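Local coordinates for Endoglucanase(Endo-1,4-beta-glucanase)protein (Pseudomonas stutzeri, PDB 6R2J) that probably hydrolyses internal beta-1,4-glycosidic bonds of cellulose and related glucans, and binds cellobiose, at residues L171-W185 with R200-F213. Residues are numbered along the deposited sequence; the frame is centred on the assembly and turned at random.
Sequences LIFIEGERWSSAYHW and RLIYEAHLYFDDDF. With BGC (beta-D-glucopyranose), chain E; BGC (beta-D-glucopyranose), chain B.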
ATOM      1  N   LEU A 171      13.318  -1.552   1.341  1.00 10.76           N
ATOM      2  CA  LEU A 171      12.327  -1.520   2.407  1.00  9.76           C
ATOM      3  C   LEU A 171      11.320  -2.658   2.250  1.00  8.13           C
ATOM      4  O   LEU A 171      10.988  -3.093   1.146  1.00  7.40           O
ATOM      5  CB  LEU A 171      11.568  -0.192   2.388  1.00  9.56           C
ATOM      6  CG  LEU A 171      12.421   1.049   2.639  1.00 11.03           C
ATOM      7  CD1 LEU A 171      11.584   2.291   2.572  1.00 11.28           C
ATOM      8  CD2 LEU A 171      13.141   0.944   3.964  1.00 12.65           C
ATOM      9  N   ILE A 172      10.808  -3.118   3.385  1.00  8.07           N
ATOM     10  CA  ILE A 172       9.734  -4.105   3.414  1.00  9.20           C
ATOM     11  C   ILE A 172       8.629  -3.554   4.300  1.00  7.88           C
ATOM     12  O   ILE A 172       8.904  -3.094   5.420  1.00  7.80           O
ATOM     13  CB  ILE A 172      10.194  -5.484   3.932  1.00 11.89           C
ATOM     14  CG1 ILE A 172      11.221  -6.108   2.991  1.00 11.45           C
ATOM     15  CG2 ILE A 172       8.935  -6.415   4.152  1.00 12.72           C
ATOM     16  CD1 ILE A 172      11.994  -7.279   3.619  1.00 12.49           C
ATOM     17  N   PHE A 173       7.383  -3.632   3.802  1.00  6.53           N
ATOM     18  CA  PHE A 173       6.186  -3.139   4.471  1.00  7.84           C
ATOM     19  C   PHE A 173       5.363  -4.309   4.996  1.00  8.36           C
ATOM     20  O   PHE A 173       4.994  -5.232   4.243  1.00  7.81           O
ATOM     21  CB  PHE A 173       5.398  -2.236   3.522  1.00  7.11           C
ATOM     22  CG  PHE A 173       6.205  -1.019   3.085  1.00  8.44           C
ATOM     23  CD1 PHE A 173       7.177  -1.119   2.112  1.00  7.50           C
ATOM     24  CD2 PHE A 173       6.010   0.225   3.675  1.00  9.50           C
ATOM     25  CE1 PHE A 173       7.917  -0.024   1.750  1.00  7.57           C
ATOM     26  CE2 PHE A 173       6.747   1.335   3.273  1.00  8.53           C
ATOM     27  CZ  PHE A 173       7.693   1.191   2.335  1.00  7.47           C
ATOM     28  N   ILE A 174       5.101  -4.260   6.299  1.00  8.98           N
ATOM     29  CA  ILE A 174       4.426  -5.325   7.020  1.00  8.45           C
ATOM     30  C   ILE A 174       3.040  -4.831   7.437  1.00  8.68           C
ATOM     31  O   ILE A 174       2.908  -3.906   8.249  1.00  8.36           O
ATOM     32  CB  ILE A 174       5.246  -5.794   8.237  1.00 10.44           C
ATOM     33  CG1 ILE A 174       6.679  -6.180   7.834  1.00 11.80           C
ATOM     34  CG2 ILE A 174       4.532  -6.984   8.950  1.00 10.85           C
ATOM     35  CD1 ILE A 174       6.799  -7.363   6.896  1.00 12.72           C
ATOM     36  N   GLU A 175       2.010  -5.489   6.921  1.00  9.43           N
ATOM     37  CA  GLU A 175       0.647  -5.338   7.388  1.00  9.09           C
ATOM     38  C   GLU A 175       0.318  -6.364   8.485  1.00 10.01           C
ATOM     39  O   GLU A 175       1.028  -7.371   8.689  1.00 10.22           O
ATOM     40  CB  GLU A 175      -0.316  -5.467   6.185  1.00  8.82           C
ATOM     41  CG  GLU A 175       0.004  -4.409   5.122  1.00  8.02           C
ATOM     42  CD  GLU A 175      -0.986  -4.346   3.990  1.00  7.81           C
ATOM     43  OE1 GLU A 175      -2.192  -4.427   4.269  1.00  6.73           O
ATOM     44  OE2 GLU A 175      -0.536  -4.196   2.809  1.00  9.58           O
ATOM     45  N   GLY A 176      -0.758  -6.070   9.219  1.00  9.89           N
ATOM     46  CA  GLY A 176      -1.259  -6.927  10.262  1.00  8.99           C
ATOM     47  C   GLY A 176      -2.645  -7.479   9.955  1.00  8.83           C
ATOM     48  O   GLY A 176      -3.277  -7.202   8.939  1.00  8.73           O
ATOM     49  N   GLU A 177      -3.109  -8.278  10.897  1.00  9.55           N
ATOM     50  CA  GLU A 177      -4.381  -8.977  10.830  1.00 10.72           C
ATOM     51  C   GLU A 177      -5.558  -7.983  10.930  1.00 10.17           C
ATOM     52  O   GLU A 177      -5.396  -6.742  10.996  1.00 10.37           O
ATOM     53  CB  GLU A 177      -4.322 -10.103  11.873  1.00 11.98           C
ATOM     54  CG  GLU A 177      -5.498 -10.987  12.146  1.00 17.59           C
ATOM     55  CD  GLU A 177      -6.023 -11.790  10.970  1.00 17.49           C
ATOM     56  OE1 GLU A 177      -7.093 -11.373  10.547  1.00 19.61           O
ATOM     57  OE2 GLU A 177      -5.448 -12.828  10.522  1.00 16.76           O
ATOM     58  N   ARG A 178      -6.762  -8.553  10.842  1.00  9.36           N
ATOM     59  CA  ARG A 178      -7.992  -7.779  10.785  1.00  9.84           C
ATOM     60  C   ARG A 178      -7.975  -6.754   9.655  1.00  9.41           C
ATOM     61  O   ARG A 178      -8.337  -5.588   9.839  1.00 10.12           O
ATOM     62  CB  ARG A 178      -8.309  -7.088  12.111  1.00 12.73           C
ATOM     63  CG  ARG A 178      -9.823  -6.900  12.310  1.00 14.86           C
ATOM     64  CD  ARG A 178     -10.129  -5.567  12.955  1.00 19.54           C
ATOM     65  NE  ARG A 178     -11.520  -5.171  12.687  1.00 24.17           N
ATOM     66  CZ  ARG A 178     -11.982  -4.806  11.490  1.00 26.86           C
ATOM     67  NH1 ARG A 178     -11.144  -4.756  10.430  1.00 28.17           N
ATOM     68  NH2 ARG A 178     -13.280  -4.490  11.353  1.00 26.47           N
ATOM     69  N   TRP A 179      -7.549  -7.195   8.481  1.00  8.70           N
ATOM     70  CA  TRP A 179      -7.501  -6.368   7.273  1.00  9.90           C
ATOM     71  C   TRP A 179      -6.521  -5.207   7.409  1.00  9.52           C
ATOM     72  O   TRP A 179      -6.687  -4.161   6.775  1.00 10.20           O
ATOM     73  CB  TRP A 179      -8.875  -5.875   6.815  1.00 11.46           C
ATOM     74  CG  TRP A 179      -9.937  -6.960   6.696  1.00 12.84           C
ATOM     75  CD1 TRP A 179     -10.655  -7.507   7.724  1.00 13.21           C
ATOM     76  CD2 TRP A 179     -10.426  -7.596   5.488  1.00 13.42           C
ATOM     77  NE1 TRP A 179     -11.546  -8.450   7.238  1.00 14.32           N
ATOM     78  CE2 TRP A 179     -11.433  -8.511   5.871  1.00 14.69           C
ATOM     79  CE3 TRP A 179     -10.107  -7.491   4.132  1.00 13.14           C
ATOM     80  CZ2 TRP A 179     -12.134  -9.296   4.936  1.00 14.38           C
ATOM     81  CZ3 TRP A 179     -10.804  -8.276   3.216  1.00 12.38           C
ATOM     82  CH2 TRP A 179     -11.799  -9.161   3.624  1.00 12.60           C
ATOM     83  N   SER A 180      -5.514  -5.369   8.271  1.00  8.82           N
ATOM     84  CA  SER A 180      -4.555  -4.313   8.598  1.00  8.44           C
ATOM     85  C   SER A 180      -5.254  -2.997   8.962  1.00  8.87           C
ATOM     86  O   SER A 180      -4.786  -1.909   8.636  1.00  9.61           O
ATOM     87  CB  SER A 180      -3.529  -4.094   7.497  1.00  9.95           C
ATOM     88  OG  SER A 180      -2.344  -3.552   8.066  1.00 13.02           O
ATOM     89  N   SER A 181      -6.346  -3.114   9.710  1.00  8.91           N
ATOM     90  CA  SER A 181      -7.018  -1.962  10.287  1.00  9.14           C
ATOM     91  C   SER A 181      -6.129  -1.192  11.258  1.00  9.84           C
ATOM     92  O   SER A 181      -5.562  -1.754  12.196  1.00  9.77           O
ATOM     93  CB  SER A 181      -8.257  -2.462  11.032  1.00 10.41           C
ATOM     94  OG  SER A 181      -8.830  -1.433  11.805  1.00 10.26           O
ATOM     95  N   ALA A 182      -6.060   0.117  11.050  1.00 11.64           N
ATOM     96  CA  ALA A 182      -5.295   0.977  11.940  1.00 12.11           C
ATOM     97  C   ALA A 182      -5.973   1.121  13.301  1.00 11.81           C
ATOM     98  O   ALA A 182      -5.310   1.075  14.346  1.00 12.94           O
ATOM     99  CB  ALA A 182      -5.130   2.345  11.280  1.00 13.49           C
ATOM    100  N   TYR A 183      -7.297   1.281  13.314  1.00 10.59           N
ATOM    101  CA  TYR A 183      -8.015   1.463  14.571  1.00 11.34           C
ATOM    102  C   TYR A 183      -7.848   0.250  15.482  1.00 10.88           C
ATOM    103  O   TYR A 183      -7.664   0.384  16.703  1.00 10.71           O
ATOM    104  CB  TYR A 183      -9.502   1.719  14.254  1.00 12.49           C
ATOM    105  CG  TYR A 183     -10.352   1.819  15.484  1.00 13.83           C
ATOM    106  CD1 TYR A 183     -10.328   2.971  16.274  1.00 14.70           C
ATOM    107  CD2 TYR A 183     -11.139   0.744  15.907  1.00 13.77           C
ATOM    108  CE1 TYR A 183     -11.070   3.052  17.441  1.00 16.14           C
ATOM    109  CE2 TYR A 183     -11.866   0.818  17.077  1.00 14.39           C
ATOM    110  CZ  TYR A 183     -11.832   1.971  17.822  1.00 15.38           C
ATOM    111  OH  TYR A 183     -12.562   2.054  18.968  1.00 19.07           O
ATOM    112  N   HIS A 184      -7.888  -0.947  14.896  1.00  9.96           N
ATOM    113  CA  HIS A 184      -7.867  -2.183  15.653  1.00 10.61           C
ATOM    114  C   HIS A 184      -6.458  -2.679  15.937  1.00 11.57           C
ATOM    115  O   HIS A 184      -6.317  -3.674  16.667  1.00 10.89           O
ATOM    116  CB  HIS A 184      -8.646  -3.276  14.892  1.00 10.32           C
ATOM    117  CG  HIS A 184     -10.097  -2.949  14.664  1.00 11.57           C
ATOM    118  ND1 HIS A 184     -10.582  -2.434  13.478  1.00 12.32           N
ATOM    119  CD2 HIS A 184     -11.172  -3.065  15.484  1.00 12.01           C
ATOM    120  CE1 HIS A 184     -11.889  -2.244  13.581  1.00 12.35           C
ATOM    121  NE2 HIS A 184     -12.273  -2.627  14.787  1.00 11.40           N
ATOM    122  N   TRP A 185      -5.436  -2.014  15.371  1.00 10.58           N
ATOM    123  CA  TRP A 185      -4.063  -2.503  15.406  1.00 10.00           C
ATOM    124  C   TRP A 185      -3.592  -2.898  16.805  1.00 10.95           C
ATOM    125  O   TRP A 185      -3.023  -3.992  16.957  1.00 11.21           O
ATOM    126  CB  TRP A 185      -3.182  -1.410  14.786  1.00 10.01           C
ATOM    127  CG  TRP A 185      -1.844  -1.898  14.551  1.00 10.77           C
ATOM    128  CD1 TRP A 185      -0.833  -2.009  15.471  1.00 13.14           C
ATOM    129  CD2 TRP A 185      -1.333  -2.388  13.327  1.00 11.31           C
ATOM    130  NE1 TRP A 185       0.269  -2.582  14.892  1.00 13.46           N
ATOM    131  CE2 TRP A 185      -0.002  -2.803  13.566  1.00 12.50           C
ATOM    132  CE3 TRP A 185      -1.865  -2.528  12.047  1.00 12.29           C
ATOM    133  CZ2 TRP A 185       0.812  -3.354  12.550  1.00 14.93           C
ATOM    134  CZ3 TRP A 185      -1.064  -3.062  11.047  1.00 14.32           C
ATOM    135  CH2 TRP A 185       0.262  -3.466  11.302  1.00 15.18           C
ATOM    136  N   ARG A 200      15.161  -2.215   7.951  1.00 17.11           N
ATOM    137  CA  ARG A 200      14.488  -1.597   6.818  1.00 17.82           C
ATOM    138  C   ARG A 200      13.098  -2.151   6.675  1.00 15.09           C
ATOM    139  O   ARG A 200      12.682  -2.610   5.611  1.00 14.49           O
ATOM    140  CB  ARG A 200      15.282  -1.721   5.541  1.00 21.44           C
ATOM    141  CG  ARG A 200      16.438  -0.732   5.475  1.00 24.18           C
ATOM    142  CD  ARG A 200      17.152  -0.974   4.147  1.00 27.54           C
ATOM    143  NE  ARG A 200      18.186   0.040   3.881  1.00 30.56           N
ATOM    144  CZ  ARG A 200      19.396   0.107   4.420  1.00 32.81           C
ATOM    145  NH1 ARG A 200      19.693  -0.768   5.332  1.00 33.66           N
ATOM    146  NH2 ARG A 200      20.236   1.116   4.089  1.00 33.51           N
ATOM    147  N   LEU A 201      12.363  -2.110   7.777  1.00 13.57           N
ATOM    148  CA  LEU A 201      10.988  -2.587   7.844  1.00 12.74           C
ATOM    149  C   LEU A 201      10.099  -1.447   8.316  1.00 12.42           C
ATOM    150  O   LEU A 201      10.493  -0.668   9.200  1.00 12.99           O
ATOM    151  CB  LEU A 201      10.897  -3.712   8.869  1.00 15.07           C
ATOM    152  CG  LEU A 201       9.781  -4.750   8.872  1.00 16.91           C
ATOM    153  CD1 LEU A 201      10.432  -6.073   9.099  1.00 17.31           C
ATOM    154  CD2 LEU A 201       8.828  -4.320   9.959  1.00 17.32           C
ATOM    155  N   ILE A 202       8.895  -1.374   7.740  1.00  9.48           N
ATOM    156  CA  ILE A 202       7.884  -0.394   8.128  1.00 10.80           C
ATOM    157  C   ILE A 202       6.552  -1.126   8.242  1.00  9.69           C
ATOM    158  O   ILE A 202       6.233  -1.998   7.430  1.00  9.86           O
ATOM    159  CB  ILE A 202       7.819   0.799   7.144  1.00 11.71           C
ATOM    160  CG1 ILE A 202       9.199   1.476   7.125  1.00 11.91           C
ATOM    161  CG2 ILE A 202       6.710   1.738   7.525  1.00 11.50           C
ATOM    162  CD1 ILE A 202       9.449   2.374   5.883  1.00 13.69           C
ATOM    163  N   TYR A 203       5.773  -0.754   9.253  1.00  9.42           N
ATOM    164  CA  TYR A 203       4.467  -1.348   9.508  1.00 10.28           C
ATOM    165  C   TYR A 203       3.405  -0.481   8.874  1.00 10.07           C
ATOM    166  O   TYR A 203       3.549   0.735   8.770  1.00 12.24           O
ATOM    167  CB  TYR A 203       4.211  -1.517  10.991  1.00 10.61           C
ATOM    168  CG  TYR A 203       5.121  -2.567  11.551  1.00 10.90           C
ATOM    169  CD1 TYR A 203       6.391  -2.226  12.000  1.00 11.31           C
ATOM    170  CD2 TYR A 203       4.739  -3.915  11.575  1.00 10.67           C
ATOM    171  CE1 TYR A 203       7.243  -3.179  12.504  1.00 10.89           C
ATOM    172  CE2 TYR A 203       5.582  -4.883  12.105  1.00 11.55           C
ATOM    173  CZ  TYR A 203       6.837  -4.508  12.567  1.00 11.40           C
ATOM    174  OH  TYR A 203       7.705  -5.442  13.101  1.00 11.61           O
ATOM    175  N   GLU A 204       2.361  -1.121   8.391  1.00  9.54           N
ATOM    176  CA  GLU A 204       1.449  -0.463   7.476  1.00  8.54           C
ATOM    177  C   GLU A 204       0.045  -0.911   7.817  1.00  8.28           C
ATOM    178  O   GLU A 204      -0.229  -2.116   7.851  1.00  8.24           O
ATOM    179  CB  GLU A 204       1.688  -0.857   6.019  1.00  7.55           C
ATOM    180  CG  GLU A 204       0.474  -0.520   5.152  1.00  8.72           C
ATOM    181  CD  GLU A 204       0.667  -0.924   3.686  1.00  8.53           C
ATOM    182  OE1 GLU A 204       1.738  -1.490   3.324  1.00  9.42           O
ATOM    183  OE2 GLU A 204      -0.269  -0.690   2.901  1.00  8.58           O
ATOM    184  N   ALA A 205      -0.839   0.069   7.999  1.00  9.38           N
ATOM    185  CA  ALA A 205      -2.253  -0.133   8.267  1.00  9.90           C
ATOM    186  C   ALA A 205      -3.061   0.646   7.239  1.00  9.47           C
ATOM    187  O   ALA A 205      -2.548   1.550   6.560  1.00  7.34           O
ATOM    188  CB  ALA A 205      -2.663   0.368   9.661  1.00  9.74           C
ATOM    189  N   HIS A 206      -4.355   0.299   7.186  1.00 10.05           N
ATOM    190  CA  HIS A 206      -5.360   0.894   6.318  1.00  9.29           C
ATOM    191  C   HIS A 206      -6.423   1.526   7.188  1.00  7.87           C
ATOM    192  O   HIS A 206      -6.632   1.115   8.330  1.00  8.31           O
ATOM    193  CB  HIS A 206      -5.972  -0.167   5.406  1.00  8.74           C
ATOM    194  CG  HIS A 206      -4.972  -0.742   4.455  1.00  9.38           C
ATOM    195  ND1 HIS A 206      -5.234  -1.804   3.625  1.00  9.95           N
ATOM    196  CD2 HIS A 206      -3.681  -0.400   4.221  1.00  9.60           C
ATOM    197  CE1 HIS A 206      -4.149  -2.097   2.928  1.00 10.03           C
ATOM    198  NE2 HIS A 206      -3.207  -1.233   3.241  1.00  8.34           N
ATOM    199  N   LEU A 207      -7.073   2.546   6.647  1.00  8.11           N
ATOM    200  CA  LEU A 207      -8.005   3.317   7.456  1.00 11.11           C
ATOM    201  C   LEU A 207      -9.018   4.002   6.556  1.00 12.42           C
ATOM    202  O   LEU A 207      -8.648   4.804   5.699  1.00 12.87           O
ATOM    203  CB  LEU A 207      -7.232   4.358   8.292  1.00 12.18           C
ATOM    204  CG  LEU A 207      -7.959   5.285   9.282  1.00 12.61           C
ATOM    205  CD1 LEU A 207      -6.915   5.788  10.312  1.00 11.24           C
ATOM    206  CD2 LEU A 207      -8.690   6.419   8.570  1.00 13.11           C
ATOM    207  N   TYR A 208     -10.289   3.698   6.776  1.00 12.41           N
ATOM    208  CA  TYR A 208     -11.382   4.337   6.081  1.00 11.96           C
ATOM    209  C   TYR A 208     -12.332   4.954   7.102  1.00 11.85           C
ATOM    210  O   TYR A 208     -12.216   4.748   8.312  1.00 13.26           O
ATOM    211  CB  TYR A 208     -12.082   3.342   5.155  1.00 11.26           C
ATOM    212  CG  TYR A 208     -11.223   2.912   3.985  1.00  9.55           C
ATOM    213  CD1 TYR A 208     -11.195   3.659   2.820  1.00  8.44           C
ATOM    214  CD2 TYR A 208     -10.457   1.742   4.047  1.00  8.92           C
ATOM    215  CE1 TYR A 208     -10.428   3.253   1.731  1.00  8.39           C
ATOM    216  CE2 TYR A 208      -9.654   1.344   2.991  1.00  7.70           C
ATOM    217  CZ  TYR A 208      -9.656   2.085   1.819  1.00  8.18           C
ATOM    218  OH  TYR A 208      -8.909   1.690   0.735  1.00  9.08           O
ATOM    219  N   PHE A 209     -13.282   5.726   6.606  1.00 11.38           N
ATOM    220  CA  PHE A 209     -14.075   6.588   7.471  1.00 11.84           C
ATOM    221  C   PHE A 209     -15.508   6.113   7.706  1.00 11.69           C
ATOM    222  O   PHE A 209     -16.242   6.798   8.431  1.00 12.62           O
ATOM    223  CB  PHE A 209     -14.133   7.991   6.854  1.00 10.92           C
ATOM    224  CG  PHE A 209     -12.806   8.682   6.749  1.00  9.84           C
ATOM    225  CD1 PHE A 209     -11.713   8.266   7.524  1.00  9.99           C
ATOM    226  CD2 PHE A 209     -12.665   9.782   5.912  1.00 10.44           C
ATOM    227  CE1 PHE A 209     -10.502   8.922   7.440  1.00  9.36           C
ATOM    228  CE2 PHE A 209     -11.471  10.466   5.848  1.00 10.90           C
ATOM    229  CZ  PHE A 209     -10.381  10.025   6.600  1.00 10.19           C
ATOM    230  N   ASP A 210     -15.953   5.022   7.053  1.00 10.84           N
ATOM    231  CA  ASP A 210     -17.328   4.563   7.210  1.00 11.94           C
ATOM    232  C   ASP A 210     -17.473   3.704   8.470  1.00 13.70           C
ATOM    233  O   ASP A 210     -16.490   3.263   9.088  1.00 12.75           O
ATOM    234  CB  ASP A 210     -17.905   3.884   5.959  1.00 12.45           C
ATOM    235  CG  ASP A 210     -17.000   2.832   5.363  1.00 13.11           C
ATOM    236  OD1 ASP A 210     -15.812   2.792   5.725  1.00 14.32           O
ATOM    237  OD2 ASP A 210     -17.469   2.053   4.496  1.00 13.88           O
ATOM    238  N   ASP A 211     -18.746   3.501   8.860  1.00 15.92           N
ATOM    239  CA  ASP A 211     -19.089   2.995  10.182  1.00 14.68           C
ATOM    240  C   ASP A 211     -18.592   1.587  10.396  1.00 15.35           C
ATOM    241  O   ASP A 211     -18.397   1.171  11.547  1.00 17.46           O
ATOM    242  CB  ASP A 211     -20.591   2.949  10.310  1.00 14.76           C
ATOM    243  CG  ASP A 211     -21.203   4.299  10.480  1.00 16.65           C
ATOM    244  OD1 ASP A 211     -20.476   5.315  10.466  1.00 16.34           O
ATOM    245  OD2 ASP A 211     -22.436   4.344  10.707  1.00 20.05           O
ATOM    246  N   ASP A 212     -18.391   0.846   9.311  1.00 13.58           N
ATOM    247  CA  ASP A 212     -17.944  -0.537   9.384  1.00 13.07           C
ATOM    248  C   ASP A 212     -16.480  -0.678   9.015  1.00 11.10           C
ATOM    249  O   ASP A 212     -16.009  -1.797   8.806  1.00 11.76           O
ATOM    250  CB  ASP A 212     -18.829  -1.412   8.493  1.00 14.86           C
ATOM    251  CG  ASP A 212     -18.705  -1.079   7.026  1.00 15.22           C
ATOM    252  OD1 ASP A 212     -17.857  -0.252   6.673  1.00 15.97           O
ATOM    253  OD2 ASP A 212     -19.457  -1.652   6.214  1.00 16.80           O
ATOM    254  N   PHE A 213     -15.752   0.436   8.921  1.00 10.64           N
ATOM    255  CA  PHE A 213     -14.319   0.466   8.658  1.00 11.73           C
ATOM    256  C   PHE A 213     -13.936  -0.017   7.243  1.00 12.14           C
ATOM    257  O   PHE A 213     -12.718  -0.043   6.914  1.00 12.00           O
ATOM    258  CB  PHE A 213     -13.503  -0.372   9.666  1.00 12.66           C
ATOM    259  CG  PHE A 213     -13.809  -0.097  11.099  1.00 12.20           C
ATOM    260  CD1 PHE A 213     -14.855  -0.744  11.735  1.00 12.25           C
ATOM    261  CD2 PHE A 213     -13.031   0.793  11.810  1.00 13.81           C
ATOM    262  CE1 PHE A 213     -15.142  -0.487  13.065  1.00 13.86           C
ATOM    263  CE2 PHE A 213     -13.278   1.063  13.144  1.00 14.96           C
ATOM    264  CZ  PHE A 213     -14.334   0.419  13.783  1.00 15.36           C
TER
HETATM  265  C2  BGC E   2     -10.924  -3.107   7.975  0.71 15.36           C
HETATM  266  C3  BGC E   2      -9.534  -2.553   7.985  0.71 10.56           C
HETATM  267  C4  BGC E   2      -9.231  -2.323   6.541  0.71 11.69           C
HETATM  268  C5  BGC E   2     -10.368  -1.939   5.647  0.71 33.08           C
HETATM  269  C6  BGC E   2      -9.703  -1.728   4.320  0.71  7.08           C
HETATM  270  C1  BGC E   2     -12.032  -2.836   6.925  0.71 20.14           C
HETATM  271  O2  BGC E   2     -11.360  -3.067   9.394  0.71 19.35           O
HETATM  272  O3  BGC E   2      -8.581  -3.453   8.563  0.71 51.96           O
HETATM  273  O4  BGC E   2      -8.153  -1.435   6.721  0.71 18.47           O
HETATM  274  O5  BGC E   2     -11.340  -3.091   5.635  0.71 20.05           O
HETATM  275  O6  BGC E   2     -10.737  -1.818   3.304  0.71 17.58           O
HETATM  276  C2  BGC B   1     -14.429  -5.635   4.742  0.71 23.83           C
HETATM  277  C3  BGC B   1     -13.179  -5.071   5.364  0.71 26.25           C
HETATM  278  C4  BGC B   1     -13.732  -4.346   6.560  0.71 33.97           C
HETATM  279  C5  BGC B   1     -14.525  -5.269   7.546  0.71 63.59           C
HETATM  280  C6  BGC B   1     -15.220  -4.522   8.710  0.71 13.47           C
HETATM  281  C1  BGC B   1     -15.003  -6.748   5.638  0.71 38.91           C
HETATM  282  O1  BGC B   1     -16.049  -7.493   5.100  0.71 29.72           O
HETATM  283  O2  BGC B   1     -14.222  -6.236   3.472  0.71 22.61           O
HETATM  284  O3  BGC B   1     -12.483  -4.067   4.616  0.71 27.83           O
HETATM  285  O4  BGC B   1     -12.895  -3.676   7.493  0.71 20.58           O
HETATM  286  O5  BGC B   1     -15.494  -6.237   6.986  0.71 20.89           O
HETATM  287  O6  BGC B   1     -14.324  -3.515   9.158  0.71 28.75           O
HETATM  288  O   HOH W   1      -9.068   1.141  10.652  1.00 18.86           O
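F173 and I202 lie side by side on neighbouring parallel strands, 171-175 and 201-206, of the TIM barrel of this family 5 glycoside hydrolase; CE2 of the F173 ring meets I202 CD1 at 3.9 Å. On the other face of the sheet, towards helix 152-166, I174 CG1 presses against L201 CD2 at 3.5 Å. Nearer the C-terminal ends, the E175 and E204 carboxylates run alongside each other with planes 32° apart, and their OE2 atoms come within 3.5 Å. This like-charge pair is probably eased by R56, salt-bridged to E175 OE2, while the E144 backbone N is hydrogen-bonded to E175 OE1. H206 NE2 donates to E204 OE2 from above the carboxylate plane; H206 ND1 is hydrogen-bonded to the E144 side chain, engaging both ring nitrogens. Beyond the strands, both segments contribute to the glycan pocket. The W179 indole lies flat beneath the chain B glucose, with C3 over its centre, 3.7 Å above the plane. With an alanine in place of W179, this sugar is likely to lose its stacking platform and shift. R178 NH2 donates almost straight to its O6 (2.6 Å). The H184 ring is sandwiched between R178 NE and Y183 CD2. F213 CG, anti to its carbonyl carbon (chi1 -50°), turns the ring face to H184 in a T-shaped stack, planes 60° apart, with H184 CE1 3.4 Å above the centre of the F213 ring.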